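Local coordinates for protein PHOX (Pseudomonas fluorescens, PDB 4A9V) that probably hydrolyses phosphate monoesters as an alkaline phosphatase, using a complex iron-calcium cofactor held at the centre of a beta-propeller, at residues R385-V390 with S477-G482. Residues are numbered along the deposited sequence; the frame is centred on the assembly and turned at random. Where two conformers were deposited one is given.
Sequences RPEWIV and SPDGLG. With CA (calcium ion), chain R; CA (calcium ion), chain Q; FEO (mu-oxo-diiron), chain S.
E387 and W388 on strand 386-390 run beside D479 and G480 on strand 478-482, the segment axes nearly parallel at 13° and 5.4 Å apart at closest approach. Both are edge strands of separate antiparallel sheets, consistent with innermost blade strands of the beta-propeller lining its metal-filled centre; a weak hydrogen bond from W388 N to D479 O (3.4 Å) joins them. The E387 and D479 carboxylates, their planes 41° apart, meet through shared metals. E387 chelates one calcium through OE1 and OE2; OE2 also reaches the second calcium, less closely, and binds FE2 of the mu-oxo-diiron group at 2.2 Å. A first torsion of 179° carries the D479 carboxylate toward E387 and the metals, where OD2 bridges both calciums, 2.3 Å from the first, while OD1 and OD2 chelate the second. E273, D292 and D494 add further carboxylates to the cluster. G480 CA sits over the W388 five-membered ring, a CH-pi contact 3.4 Å from the centroid and almost on the ring normal. D479 and G480 form a classic beta bulge against strand 489-493. V390 CG1 packs on L481 CB at 3.8 Å. At the indole edge, W388 NE1 donates to a calcium-bound water 2.9 Å away.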
loop_
_atom_site.group_PDB
_atom_site.type_symbol
_atom_site.label_atom_id
_atom_site.label_comp_id
_atom_site.label_asym_id
_atom_site.label_seq_id
_atom_site.Cartn_x
_atom_site.Cartn_y
_atom_site.Cartn_z
ATOM N N ARG A 385 -9.845 -9.158 0.856
ATOM C CA ARG A 385 -9.109 -7.908 0.629
ATOM C C ARG A 385 -7.730 -7.898 1.274
ATOM O O ARG A 385 -7.467 -7.144 2.218
ATOM C CB ARG A 385 -9.909 -6.700 1.095
ATOM C CG ARG A 385 -11.188 -6.473 0.315
ATOM C CD ARG A 385 -11.813 -5.155 0.711
ATOM N NE ARG A 385 -10.909 -4.059 0.401
ATOM C CZ ARG A 385 -10.919 -2.887 1.018
ATOM N NH1 ARG A 385 -11.962 -2.552 1.765
ATOM N NH2 ARG A 385 -9.966 -1.998 0.766
ATOM N N PRO A 386 -6.791 -8.649 0.691
ATOM C CA PRO A 386 -5.402 -8.531 1.113
ATOM C C PRO A 386 -4.882 -7.116 0.953
ATOM O O PRO A 386 -4.983 -6.535 -0.130
ATOM C CB PRO A 386 -4.659 -9.488 0.170
ATOM C CG PRO A 386 -5.702 -10.362 -0.431
ATOM C CD PRO A 386 -6.954 -9.552 -0.459
ATOM N N GLU A 387 -4.341 -6.565 2.032
ATOM C CA GLU A 387 -3.628 -5.302 1.944
ATOM C C GLU A 387 -2.153 -5.544 2.267
ATOM O O GLU A 387 -1.501 -6.278 1.529
ATOM C CB GLU A 387 -4.338 -4.190 2.723
ATOM C CG GLU A 387 -5.649 -3.805 2.038
ATOM C CD GLU A 387 -6.214 -2.465 2.483
ATOM O OE1 GLU A 387 -6.843 -2.431 3.560
ATOM O OE2 GLU A 387 -6.073 -1.449 1.750
ATOM N N TRP A 388 -1.589 -4.928 3.298
ATOM C CA TRP A 388 -0.135 -4.993 3.456
ATOM C C TRP A 388 0.345 -6.346 3.932
ATOM O O TRP A 388 -0.288 -7.005 4.761
ATOM C CB TRP A 388 0.356 -3.948 4.446
ATOM C CG TRP A 388 0.241 -2.532 3.968
ATOM C CD1 TRP A 388 -0.866 -1.897 3.425
ATOM C CD2 TRP A 388 1.194 -1.469 4.245
ATOM N NE1 TRP A 388 -0.647 -0.550 3.324
ATOM C CE2 TRP A 388 0.554 -0.228 3.848
ATOM C CE3 TRP A 388 2.437 -1.418 4.860
ATOM C CZ2 TRP A 388 1.167 1.001 4.024
ATOM C CZ3 TRP A 388 3.029 -0.168 5.057
ATOM C CH2 TRP A 388 2.403 1.008 4.654
ATOM N N ILE A 389 1.559 -6.685 3.496
ATOM C CA ILE A 389 2.285 -7.867 3.943
ATOM C C ILE A 389 3.624 -7.428 4.527
ATOM O O ILE A 389 4.287 -6.535 3.977
ATOM C CB ILE A 389 2.502 -8.840 2.763
ATOM C CG1 ILE A 389 1.147 -9.277 2.200
ATOM C CG2 ILE A 389 3.315 -10.048 3.207
ATOM C CD1 ILE A 389 1.225 -10.062 0.905
ATOM N N VAL A 390 4.034 -8.069 5.624
ATOM C CA VAL A 390 5.364 -7.836 6.182
ATOM C C VAL A 390 5.981 -9.172 6.580
ATOM O O VAL A 390 5.278 -10.150 6.837
ATOM C CB VAL A 390 5.340 -6.887 7.412
ATOM C CG1 VAL A 390 4.951 -5.478 6.995
ATOM C CG2 VAL A 390 4.427 -7.428 8.506
ATOM N N SER A 477 -10.706 -3.070 10.388
ATOM C CA SER A 477 -10.100 -2.881 9.078
ATOM C C SER A 477 -8.602 -2.575 9.179
ATOM O O SER A 477 -8.118 -1.573 8.649
ATOM C CB SER A 477 -10.822 -1.776 8.311
ATOM O OG SER A 477 -12.209 -2.054 8.198
ATOM N N PRO A 478 -7.837 -3.492 9.780
ATOM C CA PRO A 478 -6.387 -3.360 9.692
ATOM C C PRO A 478 -5.950 -3.360 8.226
ATOM O O PRO A 478 -6.554 -4.030 7.388
ATOM C CB PRO A 478 -5.882 -4.605 10.422
ATOM C CG PRO A 478 -6.960 -5.617 10.192
ATOM C CD PRO A 478 -8.247 -4.836 10.227
ATOM N N ASP A 479 -4.910 -2.594 7.924
ATOM C CA ASP A 479 -4.553 -2.296 6.545
ATOM C C ASP A 479 -3.026 -2.282 6.460
ATOM O O ASP A 479 -2.414 -3.310 6.137
ATOM C CB ASP A 479 -5.232 -0.969 6.125
ATOM C CG ASP A 479 -4.924 -0.529 4.700
ATOM O OD1 ASP A 479 -3.845 -0.854 4.163
ATOM O OD2 ASP A 479 -5.720 0.281 4.168
ATOM N N GLY A 480 -2.397 -1.210 6.928
ATOM C CA GLY A 480 -0.950 -1.167 6.965
ATOM C C GLY A 480 -0.358 -2.027 8.066
ATOM O O GLY A 480 -0.966 -2.244 9.118
ATOM N N LEU A 481 0.885 -2.448 7.842
ATOM C CA LEU A 481 1.672 -3.194 8.823
ATOM C C LEU A 481 3.121 -2.750 8.720
ATOM O O LEU A 481 3.596 -2.425 7.626
ATOM C CB LEU A 481 1.615 -4.695 8.544
ATOM C CG LEU A 481 0.285 -5.427 8.696
ATOM C CD1 LEU A 481 0.466 -6.871 8.257
ATOM C CD2 LEU A 481 -0.229 -5.352 10.122
ATOM N N GLY A 482 3.855 -2.850 9.821
ATOM C CA GLY A 482 5.299 -2.688 9.776
ATOM C C GLY A 482 5.932 -3.391 10.949
ATOM O O GLY A 482 5.419 -3.324 12.051
HETATM CA CA CA R . -7.728 -0.097 3.135
HETATM CA CA CA Q . -4.264 0.656 2.198
HETATM FE FE1 FEO S . -4.571 1.888 -1.235
HETATM FE FE2 FEO S . -5.793 -1.252 -0.393
HETATM O O FEO S . -5.341 0.584 -0.003
HETATM O O HOH W 1 -8.618 0.754 1.081
HETATM O O HOH W 2 -1.930 1.494 1.790
HETATM O O HOH W 3 -4.177 2.983 0.584
HETATM O O HOH W 4 -3.776 2.375 3.932
HETATM O O HOH W 5 -6.534 1.980 2.171
#